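Local coordinates for protein putative phosphatase (DUF442) (Shewanella putrefaciens CN-32, PDB 3GXH) that is a putative phosphatase, probably cleaving phosphate esters with a cysteine nucleophile, as in the tyrosine and dual-specificity phosphatases, at residues Ser25-Glu30 against His103-Tyr108; Val43-Met48 against Val71-Asp76; Glu4-Leu9 against Lys37-Asp42; Ala14-Ala19 against Thr130-Asn135. All blocks are in the same frame, centred on the assembly; numbering follows the deposited sequence.

The four contacts are best read outward from a sulfate held in the loop of interaction 1, where a substrate phosphate would be expected to bind. Interaction 2 adjoins it: H103 O lies 2.9 Å from L47 N in a probable hydrogen bond, and the two centres are 10 Å apart. Interaction 4 touches the same loop: N107 ND2 lies 2.9 Å from A14 O, a probable hydrogen bond. Interaction 3 is peripheral, its centre about 16 Å from that of interaction 1 and about 20 Å from that of interaction 2. It joins the N-terminal helix to helix 30-38, and it touches interaction 4 lightly where L9 O approaches L15 CD1.

Interaction 1: residues Ser25-Glu30 against His103-Tyr108; sequences SGLPNE and HCLANY. With SO4 (sulfate ion), chain D; EDO (1,2-ethanediol), chain G.
H103 packs against S25 and P28 at the start of a sulfate-holding loop, probably the phosphate-binding loop, between strand 100-103 and helix 108-120. With R109 following Y108, the segment is consistent with the P-loop of a cysteine-dependent phosphatase, here with four residues between cysteine and arginine rather than the usual five. The side chain of H103 shows how such a loop is tied down. Its CB rests 3.4 Å from S25 OG. The first torsion (83°) tucks CG between the backbone N and the carbonyl carbon, which folds the ring back over its own chain. ND1 can then donate to C104 O at 2.9 Å, almost straight (175°) and with the oxygen in the ring plane. P28 covers one face in a CH-pi contact, its CD 3.9 Å from the centroid of the H103 ring. CE1 meets L27 CD1 at 3.5 Å, and at the tip NE2 is hydrogen-bonded to E59. Bonds at both nitrogens thus fix the rotation of the ring. Two backbone bonds join the segments: C104 N to S25 O (3.1 Å) and L27 N to L105 O (3.0 Å), the latter donor standing above the carbonyl plane. Beyond C104 the amides of the loop converge on a sulfate, probably from the crystallisation liquor. L105 N donates to sulfate O3 at 2.8 Å, and Y108 N to sulfate O1 at 2.9 Å.

Interaction 2: residues Val43-Met48 against Val71-Asp76; sequences VVINLM and VYIPVD
The ring of Y72 meets M48 at its edge, where CE1 lies 3.5 Å from M48 O, close to the ring plane. A CG anti to the backbone N (chi1 176°) lays the ring along N46 toward that oxygen. P74 covers one face, with its CD 3.5 Å above the centre of the Y72 ring. The amide of N46 runs alongside, turned 50° from the ring. Each flat group is also held at its polar end: Y72 OH bonds to D50 N, N46 ND2 to Y70 OH, and N46 OD1 accepts from M48 N in an Asx turn. The parallel ladder is regular: V71 N donates to V44 O (2.9 Å), N46 N to V71 O (2.8 Å) and I73 N to N46 O (2.9 Å). Past the strand ends, V75 N still reaches L47 O at 2.9 Å. On the face of I45 and V71, covered by helix 82-94, I45 CG1 lies 4.0 Å from V71 CB; beyond the strands L47 CD2 packs 4.1 Å from I73 CB. Strand 43-46, helix 59-65 and edge strand 69-72 thereby form a beta-alpha-beta crossover in the parallel part of the mixed sheet, as in the cysteine-dependent phosphatases.

Interaction 3: residues Glu4-Leu9 against Lys37-Asp42; sequences ESIENL and KQAGVD
A39 sets its methyl group against L9, just past helix 3-7, and against S5 within it, and the contact divides sharply into a close side and a watery one. On the close side A39 CB sits 3.7 Å from L9 CD1 and 3.9 Å from L9 CD2, so that the methyl abuts the fork of the leucine. The first torsion of L9 (-57°) sets CG beside the backbone N and points the fork at A39. L23, L35 and L36 also touch this side chain, which is buried. S5 closes in with both backbone and side chain: S5 O lies 3.6 Å from A39 CB, and S5 CB is 3.6 Å from Q38 O. I6 adds a looser touch, its CG1 4.3 Å from A39 CB. The close approach occurs where helix 30-38 finishes: G40, with a positive phi (103°), closes a Schellman motif and turns the chain away toward strand 43-46.

The other side is open to solvent. N8 and Q38 do not touch, and a water spans them, 3.0 Å from N8 ND2 and 2.9 Å from Q38 NE2. The chemistry is therefore apolar inside and water-mediated outside. The direct contact is van der Waals, the A39 methyl against the L9 fork and S5, while the polar link between N8 and Q38 runs through one water that accepts from both amides.

Interaction 4: residues Ala14-Ala19 against Thr130-Asn135; sequences ALQQQA and TMTPWN. With SO4 (sulfate ion), chain F.
Q18 reaches T130 through a bend at its second torsion (-69°), after a first torsion (-61°) that sets CG beside the backbone N; the amide thus swings across to the end of helix 127-130. Q16 does the reverse, with CG anti to the backbone N (-174°) and the rest extended, and it arrives between T130 and T132. Q18 NE2 donates to T130 O at 3.0 Å; the donor lies in the carbonyl plane, on a lone pair, and the oxygen lies near the plane of the amide. The same nitrogen also bonds to S24 OG, so two hydrogen bonds grip it. The other atom of the amide, OE1, rests 3.3 Å from T130 CG2. A water lies 2.8 Å from Q18 OE1 and 3.0 Å from T130 OG1, while T130 OG1 is hydrogen-bonded to N126 O. The amide of Q16 is turned so that OE1 faces carbon, 3.5 Å from T132 CB and 3.6 Å from P133 CD. Its NE2 bonds to Q129 O, which T132 OG1 also uses. Q18 and A19 form a classic beta bulge against strand 22-25. At the other end of the segment, A14 N donates to a second sulfate. Chemically, Q129 O and T130 O at the helix end each accept from a glutamine side-chain N-H. The contact thus ties the edge strand to the end of helix 127-130 by side-chain to backbone hydrogen bonds.

Interaction 1: residues Ser25-Glu30 against His103-Tyr108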
loop_
_atom_site.group_PDB
_atom_site.type_symbol
_atom_site.label_atom_id
_atom_site.label_comp_id
_atom_site.label_asym_id
_atom_site.label_seq_id
_atom_site.Cartn_x
_atom_site.Cartn_y
_atom_site.Cartn_z
ATOM N N SER A 25 -1.720 2.194 4.036
ATOM C CA SER A 25 -2.937 2.657 4.684
ATOM C C SER A 25 -4.186 2.208 4.002
ATOM O O SER A 25 -4.174 1.606 2.925
ATOM C CB SER A 25 -2.951 4.185 4.785
ATOM O OG SER A 25 -3.237 4.856 3.565
ATOM N N GLY A 26 -5.286 2.552 4.648
ATOM C CA GLY A 26 -6.568 2.594 4.008
ATOM C C GLY A 26 -6.783 3.879 3.251
ATOM O O GLY A 26 -5.857 4.589 2.873
ATOM N N LEU A 27 -8.057 4.215 2.959
ATOM C CA LEU A 27 -8.320 5.243 1.952
ATOM C C LEU A 27 -8.238 6.644 2.521
ATOM O O LEU A 27 -9.074 6.999 3.351
ATOM C CB LEU A 27 -9.724 5.020 1.368
ATOM C CG LEU A 27 -10.180 5.994 0.263
ATOM C CD1 LEU A 27 -9.227 5.980 -0.887
ATOM C CD2 LEU A 27 -11.588 5.598 -0.175
ATOM N N PRO A 28 -7.287 7.460 2.087
ATOM C CA PRO A 28 -7.297 8.862 2.524
ATOM C C PRO A 28 -8.478 9.620 1.970
ATOM O O PRO A 28 -8.842 9.356 0.828
ATOM C CB PRO A 28 -5.952 9.440 1.992
ATOM C CG PRO A 28 -5.137 8.179 1.734
ATOM C CD PRO A 28 -6.143 7.211 1.210
ATOM N N ASN A 29 -9.114 10.500 2.734
ATOM C CA ASN A 29 -10.048 11.435 2.157
ATOM C C ASN A 29 -9.273 12.557 1.482
ATOM O O ASN A 29 -8.046 12.605 1.487
ATOM C CB ASN A 29 -11.036 11.925 3.217
ATOM C CG ASN A 29 -10.416 12.719 4.303
ATOM O OD1 ASN A 29 -9.432 13.434 4.127
ATOM N ND2 ASN A 29 -11.020 12.616 5.481
ATOM N N GLU A 30 -9.968 13.465 0.810
ATOM C CA GLU A 30 -9.335 14.466 0.006
ATOM C C GLU A 30 -8.369 15.315 0.795
ATOM O O GLU A 30 -7.199 15.507 0.409
ATOM C CB GLU A 30 -10.368 15.349 -0.720
ATOM C CG GLU A 30 -9.725 16.440 -1.568
ATOM C CD GLU A 30 -10.702 17.171 -2.479
ATOM O OE1 GLU A 30 -11.868 16.722 -2.655
ATOM O OE2 GLU A 30 -10.299 18.227 -3.037
ATOM N N HIS A 103 -1.813 2.186 -0.692
ATOM C CA HIS A 103 -3.072 2.097 0.045
ATOM C C HIS A 103 -4.156 1.384 -0.685
ATOM O O HIS A 103 -4.105 1.163 -1.890
ATOM C CB HIS A 103 -3.551 3.509 0.429
ATOM C CG HIS A 103 -4.295 4.209 -0.665
ATOM N ND1 HIS A 103 -5.664 4.027 -0.836
ATOM C CD2 HIS A 103 -3.905 5.088 -1.618
ATOM C CE1 HIS A 103 -6.056 4.762 -1.875
ATOM N NE2 HIS A 103 -5.014 5.391 -2.380
ATOM N N CYS A 104 -5.200 1.101 0.073
ATOM C CA CYS A 104 -6.431 0.594 -0.482
ATOM C C CYS A 104 -7.571 1.185 0.375
ATOM O O CYS A 104 -7.491 2.398 0.682
ATOM C CB CYS A 104 -6.432 -0.942 -0.548
ATOM S SG CYS A 104 -5.768 -1.655 0.978
ATOM N N LEU A 105 -8.598 0.430 0.742
ATOM C CA LEU A 105 -9.660 1.004 1.572
ATOM C C LEU A 105 -9.361 0.852 3.046
ATOM O O LEU A 105 -9.531 1.790 3.800
ATOM C CB LEU A 105 -11.014 0.371 1.256
ATOM C CG LEU A 105 -12.217 0.856 2.065
ATOM C CD1 LEU A 105 -12.374 2.345 1.981
ATOM C CD2 LEU A 105 -13.486 0.116 1.657
ATOM N N ALA A 106 -8.924 -0.342 3.436
ATOM C CA ALA A 106 -8.669 -0.667 4.824
ATOM C C ALA A 106 -7.322 -1.326 5.163
ATOM O O ALA A 106 -7.147 -1.909 6.221
ATOM C CB ALA A 106 -9.859 -1.503 5.390
ATOM N N ASN A 107 -6.400 -1.199 4.230
ATOM C CA ASN A 107 -5.032 -1.646 4.363
ATOM C C ASN A 107 -4.860 -3.160 4.387
ATOM O O ASN A 107 -3.821 -3.621 4.843
ATOM C CB ASN A 107 -4.308 -0.982 5.550
ATOM C CG ASN A 107 -2.757 -0.890 5.348
ATOM O OD1 ASN A 107 -2.233 -1.195 4.287
ATOM N ND2 ASN A 107 -2.078 -0.421 6.359
ATOM N N TYR A 108 -5.792 -3.931 3.815
ATOM C CA TYR A 108 -5.549 -5.384 3.690
ATOM C C TYR A 108 -4.651 -5.628 2.479
ATOM O O TYR A 108 -3.513 -6.111 2.598
ATOM C CB TYR A 108 -6.832 -6.159 3.531
ATOM C CG TYR A 108 -7.556 -6.417 4.819
ATOM C CD1 TYR A 108 -8.166 -5.405 5.521
ATOM C CD2 TYR A 108 -7.704 -7.701 5.282
ATOM C CE1 TYR A 108 -8.926 -5.685 6.671
ATOM C CE2 TYR A 108 -8.444 -7.993 6.457
ATOM C CZ TYR A 108 -9.041 -6.955 7.129
ATOM O OH TYR A 108 -9.809 -7.208 8.278
HETATM S S SO4 D . -8.914 -3.566 1.586
HETATM O O1 SO4 D . -8.432 -3.254 2.897
HETATM O O2 SO4 D . -10.135 -4.369 1.644
HETATM O O3 SO4 D . -9.207 -2.334 0.864
HETATM O O4 SO4 D . -7.841 -4.244 0.833
HETATM C C1 EDO G . -12.370 6.905 3.364
HETATM O O1 EDO G . -11.702 7.975 3.228
HETATM C C2 EDO G . -12.067 6.250 4.725
HETATM O O2 EDO G . -12.875 5.098 4.840
#

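Interaction 2: residues Val43-Met48 against Val71-Asp76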
loop_
_atom_site.group_PDB
_atom_site.type_symbol
_atom_site.label_atom_id
_atom_site.label_comp_id
_atom_site.label_asym_id
_atom_site.label_seq_id
_atom_site.Cartn_x
_atom_site.Cartn_y
_atom_site.Cartn_z
ATOM N N VAL A 43 4.809 9.856 -3.668
ATOM C CA VAL A 43 4.091 9.018 -4.619
ATOM C C VAL A 43 2.998 8.292 -3.853
ATOM O O VAL A 43 3.225 7.786 -2.738
ATOM C CB VAL A 43 5.035 7.962 -5.179
ATOM C CG1 VAL A 43 4.312 7.130 -6.278
ATOM C CG2 VAL A 43 6.394 8.535 -5.659
ATOM N N VAL A 44 1.805 8.207 -4.456
ATOM C CA VAL A 44 0.737 7.410 -3.926
ATOM C C VAL A 44 0.441 6.276 -4.894
ATOM O O VAL A 44 0.209 6.567 -6.089
ATOM C CB VAL A 44 -0.546 8.239 -3.732
ATOM C CG1 VAL A 44 -1.708 7.326 -3.291
ATOM C CG2 VAL A 44 -0.323 9.339 -2.681
ATOM N N ILE A 45 0.494 5.039 -4.416
ATOM C CA ILE A 45 0.195 3.829 -5.170
ATOM C C ILE A 45 -1.116 3.294 -4.638
ATOM O O ILE A 45 -1.213 2.912 -3.487
ATOM C CB ILE A 45 1.323 2.777 -5.113
ATOM C CG1 ILE A 45 2.650 3.407 -5.559
ATOM C CG2 ILE A 45 0.903 1.555 -5.942
ATOM C CD1 ILE A 45 3.811 2.442 -5.442
ATOM N N ASN A 46 -2.146 3.317 -5.487
ATOM C CA ASN A 46 -3.521 2.962 -5.125
ATOM C C ASN A 46 -3.833 1.600 -5.674
ATOM O O ASN A 46 -3.774 1.364 -6.882
ATOM C CB ASN A 46 -4.467 3.980 -5.738
ATOM C CG ASN A 46 -5.916 3.703 -5.451
ATOM O OD1 ASN A 46 -6.266 2.886 -4.555
ATOM N ND2 ASN A 46 -6.777 4.344 -6.260
ATOM N N LEU A 47 -4.126 0.667 -4.757
ATOM C CA LEU A 47 -4.517 -0.733 -5.087
ATOM C C LEU A 47 -6.031 -0.964 -5.082
ATOM O O LEU A 47 -6.474 -2.064 -5.350
ATOM C CB LEU A 47 -3.865 -1.731 -4.120
ATOM C CG LEU A 47 -2.370 -1.634 -3.914
ATOM C CD1 LEU A 47 -1.899 -2.690 -2.927
ATOM C CD2 LEU A 47 -1.551 -1.707 -5.224
HETATM N N MSE A 48 -6.791 0.065 -4.727
HETATM C CA MSE A 48 -8.242 -0.036 -4.644
HETATM C C MSE A 48 -8.892 0.163 -6.001
HETATM O O MSE A 48 -8.752 1.215 -6.590
HETATM C CB MSE A 48 -8.743 1.021 -3.666
HETATM C CG MSE A 48 -10.245 1.134 -3.550
HETATM SE SE MSE A 48 -10.701 2.490 -2.254
HETATM C CE MSE A 48 -12.591 2.058 -1.999
ATOM N N VAL A 71 0.144 6.384 -9.000
ATOM C CA VAL A 71 0.210 5.072 -9.652
ATOM C C VAL A 71 -1.029 4.280 -9.285
ATOM O O VAL A 71 -1.335 4.140 -8.063
ATOM C CB VAL A 71 1.498 4.314 -9.273
ATOM C CG1 VAL A 71 1.596 3.027 -10.087
ATOM C CG2 VAL A 71 2.742 5.188 -9.408
ATOM N N TYR A 72 -1.733 3.723 -10.275
ATOM C CA TYR A 72 -2.953 2.976 -10.066
ATOM C C TYR A 72 -2.737 1.537 -10.512
ATOM O O TYR A 72 -2.524 1.262 -11.677
ATOM C CB TYR A 72 -4.080 3.615 -10.887
ATOM C CG TYR A 72 -5.396 2.900 -10.862
ATOM C CD1 TYR A 72 -6.033 2.624 -9.631
ATOM C CD2 TYR A 72 -6.010 2.503 -12.005
ATOM C CE1 TYR A 72 -7.260 2.052 -9.623
ATOM C CE2 TYR A 72 -7.254 1.861 -11.982
ATOM C CZ TYR A 72 -7.868 1.646 -10.779
ATOM O OH TYR A 72 -9.122 1.011 -10.756
ATOM N N ILE A 73 -2.781 0.619 -9.552
ATOM C CA ILE A 73 -2.619 -0.818 -9.744
ATOM C C ILE A 73 -3.783 -1.508 -9.038
ATOM O O ILE A 73 -3.624 -1.998 -7.908
ATOM C CB ILE A 73 -1.220 -1.305 -9.261
ATOM C CG1 ILE A 73 -0.102 -0.548 -9.940
ATOM C CG2 ILE A 73 -1.060 -2.839 -9.492
ATOM C CD1 ILE A 73 1.282 -0.793 -9.392
ATOM N N PRO A 74 -4.958 -1.558 -9.669
ATOM C CA PRO A 74 -6.095 -2.086 -8.928
ATOM C C PRO A 74 -5.968 -3.574 -8.717
ATOM O O PRO A 74 -5.628 -4.310 -9.643
ATOM C CB PRO A 74 -7.274 -1.787 -9.868
ATOM C CG PRO A 74 -6.678 -1.696 -11.245
ATOM C CD PRO A 74 -5.342 -1.029 -10.996
ATOM N N VAL A 75 -6.312 -4.038 -7.528
ATOM C CA VAL A 75 -6.160 -5.452 -7.165
ATOM C C VAL A 75 -7.553 -5.961 -6.830
ATOM O O VAL A 75 -8.269 -5.412 -5.976
ATOM C CB VAL A 75 -5.244 -5.619 -5.953
ATOM C CG1 VAL A 75 -5.169 -7.093 -5.500
ATOM C CG2 VAL A 75 -3.855 -5.094 -6.286
ATOM N N ASP A 76 -7.940 -7.042 -7.527
ATOM C CA ASP A 76 -9.200 -7.687 -7.282
ATOM C C ASP A 76 -9.104 -8.495 -6.004
ATOM O O ASP A 76 -8.225 -9.329 -5.859
ATOM C CB ASP A 76 -9.532 -8.630 -8.464
ATOM C CG ASP A 76 -10.854 -9.351 -8.254
ATOM O OD1 ASP A 76 -11.882 -8.703 -8.367
ATOM O OD2 ASP A 76 -10.853 -10.550 -7.957
#

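Interaction 3: residues Glu4-Leu9 against Lys37-Asp42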
loop_
_atom_site.group_PDB
_atom_site.type_symbol
_atom_site.label_atom_id
_atom_site.label_comp_id
_atom_site.label_asym_id
_atom_site.label_seq_id
_atom_site.Cartn_x
_atom_site.Cartn_y
_atom_site.Cartn_z
ATOM N N GLU A 4 5.839 16.758 13.555
ATOM C CA GLU A 4 4.463 17.225 13.612
ATOM C C GLU A 4 3.661 16.843 12.348
ATOM O O GLU A 4 2.536 16.362 12.472
ATOM C CB GLU A 4 4.404 18.732 13.838
ATOM C CG GLU A 4 2.978 19.295 13.917
ATOM C CD GLU A 4 2.927 20.712 14.472
ATOM O OE1 GLU A 4 3.993 21.368 14.543
ATOM O OE2 GLU A 4 1.817 21.164 14.834
ATOM N N SER A 5 4.212 17.039 11.145
ATOM C CA SER A 5 3.490 16.652 9.925
ATOM C C SER A 5 3.218 15.141 9.869
ATOM O O SER A 5 2.262 14.716 9.255
ATOM C CB SER A 5 4.245 17.085 8.669
ATOM O OG SER A 5 5.522 16.470 8.613
ATOM N N ILE A 6 4.053 14.339 10.532
ATOM C CA ILE A 6 3.965 12.860 10.501
ATOM C C ILE A 6 2.959 12.246 11.529
ATOM O O ILE A 6 2.145 11.319 11.281
ATOM C CB ILE A 6 5.374 12.303 10.732
ATOM C CG1 ILE A 6 6.211 12.554 9.488
ATOM C CG2 ILE A 6 5.338 10.868 11.074
ATOM C CD1 ILE A 6 7.751 12.768 9.848
ATOM N N GLU A 7 3.042 12.772 12.718
ATOM C CA GLU A 7 1.963 12.568 13.674
ATOM C C GLU A 7 0.667 13.095 13.051
ATOM O O GLU A 7 -0.390 12.606 13.405
ATOM C CB GLU A 7 2.238 13.225 15.035
ATOM C CG GLU A 7 2.247 14.733 15.039
ATOM C CD GLU A 7 2.457 15.333 16.431
ATOM O OE1 GLU A 7 2.681 14.570 17.397
ATOM O OE2 GLU A 7 2.397 16.570 16.551
ATOM N N ASN A 8 0.751 14.029 12.101
ATOM C CA ASN A 8 -0.431 14.547 11.447
ATOM C C ASN A 8 -1.038 13.566 10.446
ATOM O O ASN A 8 -2.104 13.872 9.928
ATOM C CB ASN A 8 -0.200 15.915 10.776
ATOM C CG ASN A 8 -0.289 17.095 11.773
ATOM O OD1 ASN A 8 -0.555 16.917 12.960
ATOM N ND2 ASN A 8 -0.099 18.301 11.264
ATOM N N LEU A 9 -0.450 12.398 10.226
ATOM C CA LEU A 9 -1.033 11.369 9.378
ATOM C C LEU A 9 -1.861 10.337 10.152
ATOM O O LEU A 9 -2.424 9.433 9.540
ATOM C CB LEU A 9 0.078 10.624 8.645
ATOM C CG LEU A 9 0.985 11.520 7.800
ATOM C CD1 LEU A 9 2.009 10.607 7.008
ATOM C CD2 LEU A 9 0.226 12.394 6.798
ATOM N N LYS A 37 1.157 15.026 1.547
ATOM C CA LYS A 37 2.163 15.846 0.885
ATOM C C LYS A 37 3.006 16.606 1.917
ATOM O O LYS A 37 4.228 16.684 1.815
ATOM C CB LYS A 37 1.522 16.843 -0.081
ATOM C CG LYS A 37 2.512 17.832 -0.774
ATOM C CD LYS A 37 3.473 17.100 -1.685
ATOM C CE LYS A 37 4.489 18.051 -2.302
ATOM N NZ LYS A 37 5.283 17.361 -3.385
ATOM N N GLN A 38 2.335 17.210 2.886
ATOM C CA GLN A 38 3.020 18.013 3.892
ATOM C C GLN A 38 3.978 17.193 4.725
ATOM O O GLN A 38 4.984 17.726 5.208
ATOM C CB GLN A 38 1.988 18.727 4.762
ATOM C CG GLN A 38 1.290 19.871 4.034
ATOM C CD GLN A 38 -0.122 20.250 4.535
ATOM O OE1 GLN A 38 -0.890 20.882 3.789
ATOM N NE2 GLN A 38 -0.463 19.888 5.765
ATOM N N ALA A 39 3.695 15.903 4.895
ATOM C CA ALA A 39 4.590 14.978 5.621
ATOM C C ALA A 39 5.769 14.513 4.783
ATOM O O ALA A 39 6.651 13.832 5.292
ATOM C CB ALA A 39 3.824 13.760 6.122
ATOM N N GLY A 40 5.765 14.832 3.499
ATOM C CA GLY A 40 6.871 14.440 2.630
ATOM C C GLY A 40 6.616 13.256 1.710
ATOM O O GLY A 40 7.544 12.784 1.039
ATOM N N VAL A 41 5.384 12.764 1.655
ATOM C CA VAL A 41 5.093 11.691 0.737
ATOM C C VAL A 41 5.203 12.208 -0.713
ATOM O O VAL A 41 4.695 13.293 -1.041
ATOM C CB VAL A 41 3.709 11.043 0.977
ATOM C CG1 VAL A 41 3.381 9.957 -0.087
ATOM C CG2 VAL A 41 3.685 10.457 2.406
ATOM N N ASP A 42 5.863 11.437 -1.599
ATOM C CA ASP A 42 6.102 11.825 -2.981
ATOM C C ASP A 42 5.164 11.110 -3.967
ATOM O O ASP A 42 4.852 11.669 -5.008
ATOM C CB ASP A 42 7.538 11.460 -3.372
ATOM C CG ASP A 42 8.582 12.184 -2.582
ATOM O OD1 ASP A 42 8.544 13.431 -2.536
ATOM O OD2 ASP A 42 9.484 11.522 -1.971
HETATM O O HOH W 1 0.498 18.815 8.322
#

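Interaction 4: residues Ala14-Ala19 against Thr130-Asn135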
loop_
_atom_site.group_PDB
_atom_site.type_symbol
_atom_site.label_atom_id
_atom_site.label_comp_id
_atom_site.label_asym_id
_atom_site.label_seq_id
_atom_site.Cartn_x
_atom_site.Cartn_y
_atom_site.Cartn_z
ATOM N N ALA A 14 -6.406 3.191 9.045
ATOM C CA ALA A 14 -5.508 2.025 9.010
ATOM C C ALA A 14 -4.089 2.346 8.585
ATOM O O ALA A 14 -3.382 1.479 8.046
ATOM C CB ALA A 14 -6.103 0.901 8.151
ATOM N N LEU A 15 -3.624 3.557 8.871
ATOM C CA LEU A 15 -2.241 3.940 8.523
ATOM C C LEU A 15 -1.197 3.226 9.348
ATOM O O LEU A 15 -1.288 3.158 10.586
ATOM C CB LEU A 15 -2.056 5.456 8.579
ATOM C CG LEU A 15 -0.692 5.894 7.948
ATOM C CD1 LEU A 15 -0.812 7.016 6.981
ATOM C CD2 LEU A 15 0.135 6.264 9.108
ATOM N N GLN A 16 -0.203 2.678 8.664
ATOM C CA GLN A 16 0.898 1.994 9.315
ATOM C C GLN A 16 2.161 2.246 8.562
ATOM O O GLN A 16 2.280 1.873 7.371
ATOM C CB GLN A 16 0.657 0.479 9.359
ATOM C CG GLN A 16 1.716 -0.292 10.173
ATOM C CD GLN A 16 1.381 -1.761 10.376
ATOM O OE1 GLN A 16 0.219 -2.144 10.476
ATOM N NE2 GLN A 16 2.402 -2.586 10.430
ATOM N N GLN A 17 3.150 2.794 9.255
ATOM C CA GLN A 17 4.465 2.979 8.664
ATOM C C GLN A 17 5.173 1.647 8.605
ATOM O O GLN A 17 5.330 0.975 9.606
ATOM C CB GLN A 17 5.285 3.934 9.481
ATOM C CG GLN A 17 6.651 4.066 8.957
ATOM C CD GLN A 17 6.978 5.491 8.798
ATOM O OE1 GLN A 17 6.978 6.010 7.657
ATOM N NE2 GLN A 17 7.150 6.188 9.926
ATOM N N GLN A 18 5.567 1.241 7.430
ATOM C CA GLN A 18 6.163 -0.028 7.171
ATOM C C GLN A 18 7.689 0.060 7.179
ATOM O O GLN A 18 8.357 -0.909 7.590
ATOM C CB GLN A 18 5.641 -0.635 5.889
ATOM C CG GLN A 18 4.108 -0.909 5.885
ATOM C CD GLN A 18 3.704 -2.038 6.835
ATOM O OE1 GLN A 18 4.537 -2.613 7.572
ATOM N NE2 GLN A 18 2.396 -2.341 6.847
ATOM N N ALA A 19 8.203 1.236 6.819
ATOM C CA ALA A 19 9.632 1.545 6.760
ATOM C C ALA A 19 9.798 3.055 6.694
ATOM O O ALA A 19 8.849 3.778 6.466
ATOM C CB ALA A 19 10.219 0.924 5.568
ATOM N N THR A 130 3.724 -6.644 10.050
ATOM C CA THR A 130 3.458 -5.900 8.821
ATOM C C THR A 130 1.954 -5.933 8.478
ATOM O O THR A 130 1.406 -4.906 8.028
ATOM C CB THR A 130 4.306 -6.462 7.665
ATOM O OG1 THR A 130 5.691 -6.346 7.981
ATOM C CG2 THR A 130 4.067 -5.652 6.395
HETATM N N MSE A 131 1.352 -7.090 8.693
HETATM C CA MSE A 131 -0.036 -7.335 8.271
HETATM C C MSE A 131 -1.006 -7.236 9.425
HETATM O O MSE A 131 -2.057 -7.833 9.429
HETATM C CB MSE A 131 -0.181 -8.656 7.516
HETATM C CG MSE A 131 0.573 -8.646 6.158
HETATM SE SE MSE A 131 0.598 -10.379 5.314
HETATM C CE MSE A 131 -1.328 -10.662 5.034
ATOM N N THR A 132 -0.677 -6.340 10.350
ATOM C CA THR A 132 -1.546 -6.041 11.485
ATOM C C THR A 132 -3.010 -5.754 11.078
ATOM O O THR A 132 -3.925 -6.224 11.739
ATOM C CB THR A 132 -0.898 -4.919 12.362
ATOM O OG1 THR A 132 0.227 -5.485 13.066
ATOM C CG2 THR A 132 -1.895 -4.372 13.380
ATOM N N PRO A 133 -3.235 -5.040 9.962
ATOM C CA PRO A 133 -4.610 -4.762 9.579
ATOM C C PRO A 133 -5.437 -5.957 9.265
ATOM O O PRO A 133 -6.651 -5.852 9.287
ATOM C CB PRO A 133 -4.448 -3.893 8.316
ATOM C CG PRO A 133 -3.149 -3.184 8.542
ATOM C CD PRO A 133 -2.292 -4.276 9.114
ATOM N N TRP A 134 -4.805 -7.100 8.991
ATOM C CA TRP A 134 -5.497 -8.342 8.702
ATOM C C TRP A 134 -6.151 -8.939 9.923
ATOM O O TRP A 134 -6.945 -9.851 9.803
ATOM C CB TRP A 134 -4.578 -9.398 8.016
ATOM C CG TRP A 134 -4.311 -9.045 6.614
ATOM C CD1 TRP A 134 -3.558 -8.000 6.175
ATOM C CD2 TRP A 134 -4.787 -9.716 5.438
ATOM N NE1 TRP A 134 -3.526 -7.989 4.811
ATOM C CE2 TRP A 134 -4.304 -8.997 4.327
ATOM C CE3 TRP A 134 -5.631 -10.811 5.212
ATOM C CZ2 TRP A 134 -4.610 -9.350 3.027
ATOM C CZ3 TRP A 134 -5.907 -11.173 3.897
ATOM C CH2 TRP A 134 -5.393 -10.458 2.831
ATOM N N ASN A 135 -5.749 -8.453 11.098
ATOM C CA ASN A 135 -6.324 -8.906 12.339
ATOM C C ASN A 135 -6.395 -10.408 12.383
ATOM O O ASN A 135 -7.432 -10.967 12.750
ATOM C CB ASN A 135 -7.719 -8.284 12.495
ATOM C CG ASN A 135 -8.119 -8.167 13.919
ATOM O OD1 ASN A 135 -9.098 -8.776 14.350
ATOM N ND2 ASN A 135 -7.339 -7.413 14.687
HETATM S S SO4 F . -8.487 2.248 11.610
HETATM O O1 SO4 F . -7.839 1.476 12.624
HETATM O O2 SO4 F . -8.514 1.460 10.394
HETATM O O3 SO4 F . -9.901 2.562 11.931
HETATM O O4 SO4 F . -7.776 3.448 11.450
HETATM O O HOH W 2 7.095 -3.751 8.041
#